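Local coordinates for protein ferredoxin (Nitrosospira multiformis, PDB 3LMF) that is not functionally characterised but, as a cysteine-rich four-helix bundle of the Csp family, probably binds and stores copper(I) ions, at residues 26-31 against 94-99; 47-52 against 86-91; 61-66 against 72-77. All blocks are in the same frame, centred on the assembly; numbering follows the deposited sequence.

How the interactions relate
All three contacts join helices of one four-helix bundle. Interactions 1 and 2 lie side by side, their centres about 8 Å apart, and share a sulfur-rich patch; interaction 3 sits across the chain's centre, its centre about 21 to 22 Å from theirs. Interactions 2 and 3 join the same two helices, 43-64 and 70-90, near opposite ends of their pairing, whereas interaction 1 joins the first helix to the last. Both 2 and 3 are buried and apolar, without a hydrogen bond between their segments. Interaction 1 is only partly buried and adds an ion pair at its more exposed side. In each, a selenomethionine meets a cysteine from the partner helix.

Interaction 1: residues 26-31 against 94-99; sequences LRMAMN and MEECVQ
Met28 and Cys97 mark where helix segments 26-31 and 95-99 come closest, their CA atoms 7.8 Å apart and the segment axes 10.7 Å apart, running roughly antiparallel at 147°. The inner half of the contact is apolar. Met28, a selenomethionine, bends at its second and third torsions and lays SE against CB of Cys97 at 4.2 Å, while CB of Glu96 borders the same selenium atom at 4.4 Å. A long, flexible, polarisable side chain suits this place because it can span the gap between well-separated helices. Cys97 turns its thiol to the interior, where it packs against Cys25 of helix 8-36 and Cys88 of helix 70-90. This inward-facing cysteine belongs to the four-helix bundle of the Csp family, whose relatives bind copper(I) with core thiols. Nearer the surface, Arg27 and Glu96 cross at about a right angle. Glu96 is fully extended, whereas Arg27 bends at its third torsion (61°) to bring its guanidinium edge to the carboxylate. NH2 of Arg27 forms the salt bridge with OE1 of Glu96 at 3.2 Å, and a weak hydrogen bond reaches OE2 of Glu96 from the same nitrogen at 3.4 Å. The two planes are turned 39° apart. At the next turn Asn31 folds back, ND2 donating to O of Arg27 at 2.7 Å; the same amide nitrogen also bonds to Leu64 O of the second subunit.

Interaction 2: residues 47-52 against 86-91; sequences RLMMNC and KSCEQL
Met49 and Cys88 meet selenium to sulfur, with SE of the selenomethionine Met49 3.6 Å from SG of Cys88. The methyl group belongs to the contact as well, CE of Met49 lying 3.7 Å from SG of Cys88, so the thiol sits alongside the SE-CE bond. Two torsions explain the meeting: Met49 bends at its second torsion (72°) to carry selenium across to the facing helix, and Cys88 holds SG beside its own backbone N (chi1 -71°). Next to this pair, one methyl branch of Leu48 does the touching, CD2 reaching CB of Ser87 at 3.8 Å. Leu48 and Ser87 are also where the backbones come nearest, their CA atoms 8.1 Å apart, and a small serine suits a place where a branched leucine presses in. Only the methylene of Ser87 faces the leucine at that distance; its OG is hydrogen-bonded to ND1 of His45, one turn before Leu48 on helix 43-64. Further out, Met28 and Ala29 of helix 8-36 and Met94 pack round Met49, while Cys97 of helix 95-112 touches both Met49 and Cys88. Leu48 also packs on Phe69 of the fourth subunit. Side chains from all four helices thus meet around Met49 and Cys88, as in the core of a four-helix bundle, and the cysteines gathered here are consistent with a copper(I)-binding interior like that of Csp relatives.

Interaction 3: residues 61-66 against 72-77; sequences NFMLSG and KVCGVC
Phe62 and Val73 meet at about a right angle, with a methyl group set over an aromatic face. CG2 of Val73 stands 4.0 Å from the centroid of the Phe62 ring and 21° off the ring normal, a CH-pi contact. The methyl is displaced toward the rim, over the ring carbons CD2 and CE2 of Phe62; CG2 of Val73 comes closest to CD2 of Phe62, at 3.7 Å. Val73 can offer this branch because its other methyl, CG1, takes the position anti to the backbone N (chi1 170°), so CG2 falls beside that nitrogen and faces helix 43-64. A compact beta-branched residue suits the place: it has few rotational choices on a helix and presents a blunt methyl to a flat partner.

One residue further along each segment, Met63 and Cys74 pair more deeply in the bundle. The selenomethionine bends at its third torsion, and SE of Met63 lies 3.9 Å from SG of Cys74. Leu11, Cys14 and Ile15 of helix 8-36 pack round Met63, and Cys108 and Met111 of helix 95-112 adjoin Cys74. Phe62 and Val73 are also packed against by the fourth subunit, through its Glu54 and Val76 respectively.

The contact stands at the closed end of a helical hairpin. Helix 43-64 finishes in a Schellman motif at Gly66, whose positive phi suits a residue without a side chain, and OG of Ser65 donates to O of Phe62 at 3.0 Å from above the carbonyl plane, giving that last-turn oxygen a partner. Between the segments themselves the chemistry is wholly apolar: dispersion, the CH-pi contact and polarisable selenium and sulfur hold them together, with no hydrogen bond to fix direction, which implies that shape and burial set the pairing here.

Interaction 1: residues 26-31 against 94-99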
ATOM      1  N   LEU A  26     -11.807   5.002  -2.290  1.00 20.79           N
ATOM      2  CA  LEU A  26     -10.934   4.959  -3.467  1.00 23.43           C
ATOM      3  C   LEU A  26     -11.757   5.005  -4.758  1.00 20.18           C
ATOM      4  O   LEU A  26     -11.467   5.787  -5.665  1.00 21.63           O
ATOM      5  CB  LEU A  26     -10.087   3.676  -3.470  1.00 18.49           C
ATOM      6  CG  LEU A  26      -8.635   3.754  -3.956  1.00 28.92           C
ATOM      7  CD1 LEU A  26      -8.180   2.356  -4.405  1.00 23.83           C
ATOM      8  CD2 LEU A  26      -8.497   4.739  -5.106  1.00 17.98           C
ATOM      9  N   ARG A  27     -12.779   4.158  -4.830  1.00 19.52           N
ATOM     10  CA  ARG A  27     -13.629   4.082  -6.009  1.00 25.80           C
ATOM     11  C   ARG A  27     -14.305   5.401  -6.358  1.00 25.66           C
ATOM     12  O   ARG A  27     -14.203   5.891  -7.485  1.00 25.71           O
ATOM     13  CB  ARG A  27     -14.696   2.997  -5.823  1.00 31.65           C
ATOM     14  CG  ARG A  27     -15.719   2.929  -6.956  1.00 44.25           C
ATOM     15  CD  ARG A  27     -16.606   1.695  -6.828  1.00 40.43           C
ATOM     16  NE  ARG A  27     -17.384   1.674  -5.587  1.00 38.48           N
ATOM     17  CZ  ARG A  27     -18.438   2.449  -5.344  1.00 46.62           C
ATOM     18  NH1 ARG A  27     -18.852   3.319  -6.257  1.00 36.90           N
ATOM     19  NH2 ARG A  27     -19.084   2.349  -4.190  1.00 43.74           N
HETATM   20  N   MSE A  28     -14.985   5.985  -5.386  1.00 22.07           N
HETATM   21  CA  MSE A  28     -15.691   7.233  -5.627  1.00 35.30           C
HETATM   22  C   MSE A  28     -14.776   8.401  -5.965  1.00 29.17           C
HETATM   23  O   MSE A  28     -15.092   9.210  -6.842  1.00 31.84           O
HETATM   24  CB  MSE A  28     -16.570   7.554  -4.426  1.00 30.70           C
HETATM   25  CG  MSE A  28     -17.484   6.398  -4.101  1.00 44.68           C
HETATM   26 SE   MSE A  28     -19.178   6.952  -3.436  1.00 62.71          SE
HETATM   27  CE  MSE A  28     -20.052   7.236  -5.144  1.00 62.24           C
ATOM     28  N   ALA A  29     -13.640   8.482  -5.285  1.00 22.95           N
ATOM     29  CA  ALA A  29     -12.694   9.556  -5.545  1.00 21.29           C
ATOM     30  C   ALA A  29     -12.122   9.462  -6.961  1.00 28.09           C
ATOM     31  O   ALA A  29     -12.091  10.451  -7.692  1.00 25.59           O
ATOM     32  CB  ALA A  29     -11.565   9.505  -4.533  1.00 26.28           C
HETATM   33  N   MSE A  30     -11.683   8.264  -7.341  1.00 26.84           N
HETATM   34  CA  MSE A  30     -11.084   8.030  -8.651  1.00 20.80           C
HETATM   35  C   MSE A  30     -12.086   7.918  -9.802  1.00 29.16           C
HETATM   36  O   MSE A  30     -11.700   7.900 -10.973  1.00 26.71           O
HETATM   37  CB  MSE A  30     -10.211   6.775  -8.594  1.00 28.61           C
HETATM   38  CG  MSE A  30      -8.988   6.911  -7.685  1.00 34.52           C
HETATM   39 SE   MSE A  30      -7.709   8.257  -8.285  1.00 55.44          SE
HETATM   40  CE  MSE A  30      -8.321   9.769  -7.235  1.00 51.67           C
ATOM     41  N   ASN A  31     -13.370   7.839  -9.473  1.00 29.78           N
ATOM     42  CA  ASN A  31     -14.397   7.747 -10.501  1.00 32.20           C
ATOM     43  C   ASN A  31     -15.396   8.896 -10.408  1.00 27.44           C
ATOM     44  O   ASN A  31     -15.221   9.921 -11.060  1.00 26.22           O
ATOM     45  CB  ASN A  31     -15.109   6.395 -10.405  1.00 28.99           C
ATOM     46  CG  ASN A  31     -14.198   5.239 -10.773  1.00 36.16           C
ATOM     47  OD1 ASN A  31     -13.865   5.055 -11.938  1.00 33.37           O
ATOM     48  ND2 ASN A  31     -13.769   4.471  -9.778  1.00 27.35           N
HETATM   49  N   MSE A  94     -22.868  11.501  -3.126  1.00 37.39           N
HETATM   50  CA  MSE A  94     -21.875  11.000  -2.188  1.00 37.07           C
HETATM   51  C   MSE A  94     -22.498  10.360  -0.950  1.00 38.15           C
HETATM   52  O   MSE A  94     -21.811  10.130   0.044  1.00 38.92           O
HETATM   53  CB  MSE A  94     -20.966  12.152  -1.765  1.00 26.32           C
HETATM   54  CG  MSE A  94     -20.313  12.881  -2.926  1.00 27.67           C
HETATM   55 SE   MSE A  94     -18.874  12.010  -3.551  1.00 42.76          SE
HETATM   56  CE  MSE A  94     -17.655  12.685  -2.453  1.00 30.85           C
ATOM     57  N   GLU A  95     -23.792  10.073  -1.009  1.00 35.72           N
ATOM     58  CA  GLU A  95     -24.483   9.476   0.134  1.00 42.34           C
ATOM     59  C   GLU A  95     -23.835   8.182   0.608  1.00 39.84           C
ATOM     60  O   GLU A  95     -23.708   7.945   1.809  1.00 39.84           O
ATOM     61  CB  GLU A  95     -25.953   9.199  -0.201  1.00 49.25           C
ATOM     62  CG  GLU A  95     -26.794  10.436  -0.491  1.00 59.84           C
ATOM     63  CD  GLU A  95     -26.436  11.099  -1.809  1.00 63.37           C
ATOM     64  OE1 GLU A  95     -26.443  10.398  -2.848  1.00 63.52           O
ATOM     65  OE2 GLU A  95     -26.146  12.317  -1.802  1.00 65.37           O
ATOM     66  N   GLU A  96     -23.432   7.338  -0.332  1.00 35.37           N
ATOM     67  CA  GLU A  96     -22.821   6.067   0.022  1.00 38.82           C
ATOM     68  C   GLU A  96     -21.520   6.247   0.812  1.00 37.71           C
ATOM     69  O   GLU A  96     -21.202   5.445   1.690  1.00 34.87           O
ATOM     70  CB  GLU A  96     -22.551   5.253  -1.244  1.00 47.61           C
ATOM     71  CG  GLU A  96     -22.066   3.839  -0.975  1.00 59.51           C
ATOM     72  CD  GLU A  96     -21.846   3.047  -2.250  1.00 67.10           C
ATOM     73  OE1 GLU A  96     -21.442   1.867  -2.147  1.00 58.09           O
ATOM     74  OE2 GLU A  96     -22.077   3.606  -3.347  1.00 63.15           O
ATOM     75  N   CYS A  97     -20.778   7.304   0.501  1.00 31.77           N
ATOM     76  CA  CYS A  97     -19.514   7.565   1.175  1.00 33.06           C
ATOM     77  C   CYS A  97     -19.717   8.061   2.606  1.00 33.70           C
ATOM     78  O   CYS A  97     -18.989   7.663   3.517  1.00 32.44           O
ATOM     79  CB  CYS A  97     -18.694   8.578   0.377  1.00 35.73           C
ATOM     80  SG  CYS A  97     -16.950   8.614   0.821  1.00 37.76           S
ATOM     81  N   VAL A  98     -20.702   8.934   2.802  1.00 31.53           N
ATOM     82  CA  VAL A  98     -21.000   9.454   4.131  1.00 28.63           C
ATOM     83  C   VAL A  98     -21.319   8.279   5.055  1.00 27.84           C
ATOM     84  O   VAL A  98     -20.770   8.169   6.150  1.00 32.84           O
ATOM     85  CB  VAL A  98     -22.226  10.406   4.116  1.00 32.73           C
ATOM     86  CG1 VAL A  98     -22.525  10.884   5.528  1.00 26.17           C
ATOM     87  CG2 VAL A  98     -21.963  11.598   3.203  1.00 26.58           C
ATOM     88  N   GLN A  99     -22.199   7.399   4.589  1.00 26.66           N
ATOM     89  CA  GLN A  99     -22.629   6.223   5.340  1.00 30.80           C
ATOM     90  C   GLN A  99     -21.486   5.306   5.776  1.00 33.88           C
ATOM     91  O   GLN A  99     -21.366   4.960   6.954  1.00 33.19           O
ATOM     92  CB  GLN A  99     -23.617   5.414   4.498  1.00 39.65           C
ATOM     93  CG  GLN A  99     -24.021   4.078   5.102  1.00 54.53           C
ATOM     94  CD  GLN A  99     -25.347   4.134   5.839  1.00 65.94           C
ATOM     95  OE1 GLN A  99     -25.503   4.875   6.813  1.00 71.23           O
ATOM     96  NE2 GLN A  99     -26.319   3.351   5.369  1.00 70.78           N
TER

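Interaction 2: residues 47-52 against 86-91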
ATOM      1  N   ARG A  47      -7.850  15.090  -1.369  1.00 20.09           N
ATOM      2  CA  ARG A  47      -6.773  14.605  -0.505  1.00 22.47           C
ATOM      3  C   ARG A  47      -7.366  13.774   0.614  1.00 22.15           C
ATOM      4  O   ARG A  47      -6.898  12.673   0.914  1.00 22.69           O
ATOM      5  CB  ARG A  47      -6.002  15.735   0.178  1.00 20.71           C
ATOM      6  CG  ARG A  47      -5.043  16.520  -0.655  1.00 35.96           C
ATOM      7  CD  ARG A  47      -4.056  17.244   0.257  1.00 25.36           C
ATOM      8  NE  ARG A  47      -3.285  18.235  -0.476  1.00 39.50           N
ATOM      9  CZ  ARG A  47      -3.671  19.491  -0.663  1.00 45.41           C
ATOM     10  NH1 ARG A  47      -4.821  19.917  -0.156  1.00 50.84           N
ATOM     11  NH2 ARG A  47      -2.917  20.315  -1.378  1.00 57.75           N
ATOM     12  N   LEU A  48      -8.387  14.330   1.256  1.00 19.76           N
ATOM     13  CA  LEU A  48      -9.033  13.650   2.367  1.00 21.51           C
ATOM     14  C   LEU A  48      -9.560  12.296   1.910  1.00 19.99           C
ATOM     15  O   LEU A  48      -9.381  11.289   2.589  1.00 23.06           O
ATOM     16  CB  LEU A  48     -10.177  14.505   2.918  1.00 20.11           C
ATOM     17  CG  LEU A  48     -10.724  14.083   4.285  1.00 32.54           C
ATOM     18  CD1 LEU A  48      -9.581  13.899   5.275  1.00 26.87           C
ATOM     19  CD2 LEU A  48     -11.695  15.148   4.783  1.00 35.93           C
HETATM   20  N   MSE A  49     -10.190  12.283   0.745  1.00 18.74           N
HETATM   21  CA  MSE A  49     -10.740  11.063   0.194  1.00 27.02           C
HETATM   22  C   MSE A  49      -9.660   9.987   0.081  1.00 23.84           C
HETATM   23  O   MSE A  49      -9.859   8.851   0.518  1.00 23.83           O
HETATM   24  CB  MSE A  49     -11.331  11.338  -1.180  1.00 34.94           C
HETATM   25  CG  MSE A  49     -12.467  10.425  -1.519  1.00 58.65           C
HETATM   26 SE   MSE A  49     -14.038  10.874  -0.482  1.00 50.61          SE
HETATM   27  CE  MSE A  49     -15.326  10.258  -1.780  1.00 59.29           C
HETATM   28  N   MSE A  50      -8.521  10.351  -0.504  1.00 21.43           N
HETATM   29  CA  MSE A  50      -7.413   9.418  -0.670  1.00 19.02           C
HETATM   30  C   MSE A  50      -6.774   9.056   0.667  1.00 22.84           C
HETATM   31  O   MSE A  50      -6.362   7.911   0.875  1.00 18.40           O
HETATM   32  CB  MSE A  50      -6.356  10.003  -1.617  1.00 19.23           C
HETATM   33  CG  MSE A  50      -6.838  10.191  -3.053  1.00 17.20           C
HETATM   34 SE   MSE A  50      -7.554   8.552  -3.822  1.00 44.42          SE
HETATM   35  CE  MSE A  50      -5.928   7.496  -3.792  1.00 38.10           C
ATOM     36  N   ASN A  51      -6.688  10.031   1.568  1.00 17.37           N
ATOM     37  CA  ASN A  51      -6.112   9.800   2.893  1.00 17.60           C
ATOM     38  C   ASN A  51      -6.968   8.773   3.612  1.00 16.81           C
ATOM     39  O   ASN A  51      -6.460   7.828   4.209  1.00 22.48           O
ATOM     40  CB  ASN A  51      -6.098  11.092   3.715  1.00 20.36           C
ATOM     41  CG  ASN A  51      -5.022  12.062   3.269  1.00 25.11           C
ATOM     42  OD1 ASN A  51      -4.976  13.206   3.722  1.00 24.76           O
ATOM     43  ND2 ASN A  51      -4.147  11.609   2.385  1.00 25.98           N
ATOM     44  N   CYS A  52      -8.279   8.971   3.551  1.00 21.62           N
ATOM     45  CA  CYS A  52      -9.209   8.066   4.196  1.00 15.76           C
ATOM     46  C   CYS A  52      -9.051   6.650   3.648  1.00 18.32           C
ATOM     47  O   CYS A  52      -9.004   5.689   4.418  1.00 28.63           O
ATOM     48  CB  CYS A  52     -10.646   8.553   4.004  1.00 21.73           C
ATOM     49  SG  CYS A  52     -11.878   7.591   4.908  1.00 22.82           S
ATOM     50  N   LYS A  86     -17.791  14.240   6.755  1.00 26.41           N
ATOM     51  CA  LYS A  86     -18.299  15.603   6.765  1.00 37.23           C
ATOM     52  C   LYS A  86     -18.008  16.298   5.441  1.00 37.56           C
ATOM     53  O   LYS A  86     -18.818  17.090   4.950  1.00 35.79           O
ATOM     54  CB  LYS A  86     -17.694  16.384   7.931  1.00 28.09           C
ATOM     55  CG  LYS A  86     -18.170  15.880   9.287  1.00 42.15           C
ATOM     56  CD  LYS A  86     -17.607  16.707  10.430  1.00 48.18           C
ATOM     57  CE  LYS A  86     -18.049  16.158  11.782  1.00 55.17           C
ATOM     58  NZ  LYS A  86     -17.438  16.920  12.912  1.00 54.52           N
ATOM     59  N   SER A  87     -16.857  15.991   4.858  1.00 34.55           N
ATOM     60  CA  SER A  87     -16.482  16.580   3.581  1.00 32.80           C
ATOM     61  C   SER A  87     -17.451  16.107   2.500  1.00 27.08           C
ATOM     62  O   SER A  87     -17.867  16.890   1.650  1.00 29.64           O
ATOM     63  CB  SER A  87     -15.050  16.177   3.217  1.00 37.58           C
ATOM     64  OG  SER A  87     -14.638  16.798   2.014  1.00 44.24           O
ATOM     65  N   CYS A  88     -17.824  14.830   2.545  1.00 24.82           N
ATOM     66  CA  CYS A  88     -18.744  14.280   1.554  1.00 27.78           C
ATOM     67  C   CYS A  88     -20.188  14.767   1.720  1.00 38.03           C
ATOM     68  O   CYS A  88     -20.980  14.692   0.777  1.00 31.53           O
ATOM     69  CB  CYS A  88     -18.714  12.751   1.584  1.00 24.91           C
ATOM     70  SG  CYS A  88     -17.196  12.010   0.936  1.00 29.59           S
ATOM     71  N   GLU A  89     -20.533  15.259   2.909  1.00 34.09           N
ATOM     72  CA  GLU A  89     -21.885  15.759   3.159  1.00 38.25           C
ATOM     73  C   GLU A  89     -22.194  16.950   2.253  1.00 38.28           C
ATOM     74  O   GLU A  89     -23.347  17.186   1.890  1.00 35.16           O
ATOM     75  CB  GLU A  89     -22.045  16.182   4.626  1.00 35.91           C
ATOM     76  CG  GLU A  89     -22.042  15.031   5.618  1.00 41.98           C
ATOM     77  CD  GLU A  89     -22.158  15.490   7.068  1.00 37.79           C
ATOM     78  OE1 GLU A  89     -22.183  14.621   7.960  1.00 38.17           O
ATOM     79  OE2 GLU A  89     -22.221  16.713   7.316  1.00 38.40           O
ATOM     80  N   GLN A  90     -21.149  17.691   1.894  1.00 42.14           N
ATOM     81  CA  GLN A  90     -21.266  18.865   1.032  1.00 53.09           C
ATOM     82  C   GLN A  90     -21.656  18.527  -0.413  1.00 53.67           C
ATOM     83  O   GLN A  90     -22.433  19.253  -1.033  1.00 58.30           O
ATOM     84  CB  GLN A  90     -19.937  19.634   1.008  1.00 58.68           C
ATOM     85  CG  GLN A  90     -20.009  21.078   1.490  1.00 66.36           C
ATOM     86  CD  GLN A  90     -19.881  21.203   2.995  1.00 74.97           C
ATOM     87  OE1 GLN A  90     -18.825  20.807   3.535  1.00 74.05           O
ATOM     88  NE2 GLN A  90     -20.832  21.701   3.638  1.00 80.59           N
ATOM     89  N   LEU A  91     -21.118  17.431  -0.944  1.00 48.20           N
ATOM     90  CA  LEU A  91     -21.392  17.028  -2.324  1.00 44.74           C
ATOM     91  C   LEU A  91     -22.575  16.089  -2.499  1.00 37.50           C
ATOM     92  O   LEU A  91     -23.032  15.463  -1.546  1.00 47.00           O
ATOM     93  CB  LEU A  91     -20.154  16.373  -2.935  1.00 43.04           C
ATOM     94  CG  LEU A  91     -18.834  17.139  -2.853  1.00 52.36           C
ATOM     95  CD1 LEU A  91     -19.070  18.615  -3.140  1.00 46.52           C
ATOM     96  CD2 LEU A  91     -18.223  16.954  -1.483  1.00 57.37           C
TER

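Interaction 3: residues 61-66 against 72-77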
ATOM      1  N   ASN A  61      -5.003  -3.805   7.177  1.00 17.96           N
ATOM      2  CA  ASN A  61      -3.806  -4.629   7.167  1.00 19.03           C
ATOM      3  C   ASN A  61      -3.291  -4.935   8.571  1.00 23.63           C
ATOM      4  O   ASN A  61      -2.864  -6.057   8.838  1.00 20.49           O
ATOM      5  CB  ASN A  61      -2.706  -3.972   6.327  1.00 18.13           C
ATOM      6  CG  ASN A  61      -3.017  -4.015   4.829  1.00 38.77           C
ATOM      7  OD1 ASN A  61      -3.993  -4.646   4.405  1.00 40.13           O
ATOM      8  ND2 ASN A  61      -2.187  -3.359   4.025  1.00 33.89           N
ATOM      9  N   PHE A  62      -3.328  -3.955   9.468  1.00 14.66           N
ATOM     10  CA  PHE A  62      -2.865  -4.195  10.826  1.00 24.02           C
ATOM     11  C   PHE A  62      -3.692  -5.264  11.530  1.00 18.63           C
ATOM     12  O   PHE A  62      -3.146  -6.134  12.199  1.00 29.98           O
ATOM     13  CB  PHE A  62      -2.878  -2.891  11.639  1.00 20.50           C
ATOM     14  CG  PHE A  62      -1.562  -2.176  11.644  1.00 22.15           C
ATOM     15  CD1 PHE A  62      -0.975  -1.765  10.449  1.00 24.20           C
ATOM     16  CD2 PHE A  62      -0.889  -1.940  12.838  1.00 15.44           C
ATOM     17  CE1 PHE A  62       0.268  -1.126  10.440  1.00 21.13           C
ATOM     18  CE2 PHE A  62       0.354  -1.302  12.839  1.00 22.96           C
ATOM     19  CZ  PHE A  62       0.934  -0.896  11.641  1.00 19.54           C
HETATM   20  N   MSE A  63      -5.005  -5.201  11.368  1.00 20.51           N
HETATM   21  CA  MSE A  63      -5.880  -6.174  11.995  1.00 22.20           C
HETATM   22  C   MSE A  63      -5.770  -7.536  11.316  1.00 24.77           C
HETATM   23  O   MSE A  63      -5.864  -8.568  11.970  1.00 24.49           O
HETATM   24  CB  MSE A  63      -7.330  -5.684  11.967  1.00 27.55           C
HETATM   25  CG  MSE A  63      -7.608  -4.556  12.953  1.00 29.89           C
HETATM   26 SE   MSE A  63      -9.378  -3.799  12.758  1.00 44.94          SE
HETATM   27  CE  MSE A  63     -10.400  -5.052  13.805  1.00 58.41           C
ATOM     28  N   LEU A  64      -5.576  -7.547  10.005  1.00 21.08           N
ATOM     29  CA  LEU A  64      -5.440  -8.817   9.312  1.00 26.94           C
ATOM     30  C   LEU A  64      -4.166  -9.516   9.772  1.00 30.23           C
ATOM     31  O   LEU A  64      -4.156 -10.732   9.942  1.00 25.13           O
ATOM     32  CB  LEU A  64      -5.387  -8.609   7.800  1.00 23.86           C
ATOM     33  CG  LEU A  64      -6.731  -8.299   7.155  1.00 20.06           C
ATOM     34  CD1 LEU A  64      -6.505  -7.858   5.730  1.00 18.70           C
ATOM     35  CD2 LEU A  64      -7.633  -9.529   7.214  1.00 17.56           C
ATOM     36  N   SER A  65      -3.110  -8.737  10.000  1.00 19.57           N
ATOM     37  CA  SER A  65      -1.828  -9.281  10.409  1.00 17.76           C
ATOM     38  C   SER A  65      -1.740  -9.608  11.896  1.00 23.82           C
ATOM     39  O   SER A  65      -0.719 -10.118  12.357  1.00 27.00           O
ATOM     40  CB  SER A  65      -0.707  -8.307  10.043  1.00 26.07           C
ATOM     41  OG  SER A  65      -0.651  -7.240  10.975  1.00 31.50           O
ATOM     42  N   GLY A  66      -2.804  -9.317  12.639  1.00 20.67           N
ATOM     43  CA  GLY A  66      -2.819  -9.590  14.066  1.00 27.05           C
ATOM     44  C   GLY A  66      -1.906  -8.677  14.863  1.00 31.39           C
ATOM     45  O   GLY A  66      -1.317  -9.097  15.859  1.00 30.06           O
ATOM     46  N   LYS A  72      -4.418   1.575  18.272  1.00 19.99           N
ATOM     47  CA  LYS A  72      -3.832   2.888  18.033  1.00 25.74           C
ATOM     48  C   LYS A  72      -4.114   3.357  16.594  1.00 34.00           C
ATOM     49  O   LYS A  72      -4.589   4.475  16.371  1.00 28.86           O
ATOM     50  CB  LYS A  72      -2.320   2.822  18.280  1.00 35.55           C
ATOM     51  CG  LYS A  72      -1.632   4.176  18.442  1.00 50.58           C
ATOM     52  CD  LYS A  72      -1.956   4.821  19.790  1.00 49.76           C
ATOM     53  CE  LYS A  72      -1.480   6.274  19.846  1.00 42.86           C
ATOM     54  NZ  LYS A  72      -0.002   6.441  19.612  1.00 36.98           N
ATOM     55  N   VAL A  73      -3.821   2.498  15.624  1.00 24.61           N
ATOM     56  CA  VAL A  73      -4.052   2.821  14.222  1.00 23.22           C
ATOM     57  C   VAL A  73      -5.521   3.107  13.957  1.00 18.50           C
ATOM     58  O   VAL A  73      -5.862   4.040  13.226  1.00 20.84           O
ATOM     59  CB  VAL A  73      -3.599   1.666  13.312  1.00 19.04           C
ATOM     60  CG1 VAL A  73      -4.066   1.907  11.885  1.00 20.87           C
ATOM     61  CG2 VAL A  73      -2.083   1.544  13.366  1.00 24.02           C
ATOM     62  N   CYS A  74      -6.390   2.301  14.550  1.00 12.62           N
ATOM     63  CA  CYS A  74      -7.825   2.479  14.366  1.00 22.37           C
ATOM     64  C   CYS A  74      -8.311   3.816  14.922  1.00 20.76           C
ATOM     65  O   CYS A  74      -9.194   4.442  14.341  1.00 20.01           O
ATOM     66  CB  CYS A  74      -8.595   1.332  15.024  1.00 24.08           C
ATOM     67  SG  CYS A  74      -8.560  -0.212  14.100  1.00 28.33           S
ATOM     68  N   GLY A  75      -7.730   4.249  16.038  1.00 18.73           N
ATOM     69  CA  GLY A  75      -8.121   5.518  16.630  1.00 20.24           C
ATOM     70  C   GLY A  75      -7.885   6.665  15.659  1.00 24.28           C
ATOM     71  O   GLY A  75      -8.691   7.593  15.555  1.00 22.40           O
ATOM     72  N   VAL A  76      -6.769   6.600  14.944  1.00 20.46           N
ATOM     73  CA  VAL A  76      -6.432   7.626  13.976  1.00 19.54           C
ATOM     74  C   VAL A  76      -7.351   7.485  12.771  1.00 27.22           C
ATOM     75  O   VAL A  76      -7.810   8.482  12.204  1.00 31.84           O
ATOM     76  CB  VAL A  76      -4.970   7.497  13.532  1.00 26.99           C
ATOM     77  CG1 VAL A  76      -4.679   8.440  12.380  1.00 18.33           C
ATOM     78  CG2 VAL A  76      -4.058   7.804  14.712  1.00 34.15           C
ATOM     79  N   CYS A  77      -7.635   6.243  12.392  1.00 18.16           N
ATOM     80  CA  CYS A  77      -8.508   5.984  11.260  1.00 18.42           C
ATOM     81  C   CYS A  77      -9.906   6.551  11.504  1.00 17.76           C
ATOM     82  O   CYS A  77     -10.514   7.107  10.595  1.00 22.82           O
ATOM     83  CB  CYS A  77      -8.579   4.478  10.985  1.00 18.43           C
ATOM     84  SG  CYS A  77      -9.463   4.010   9.468  1.00 27.76           S
TER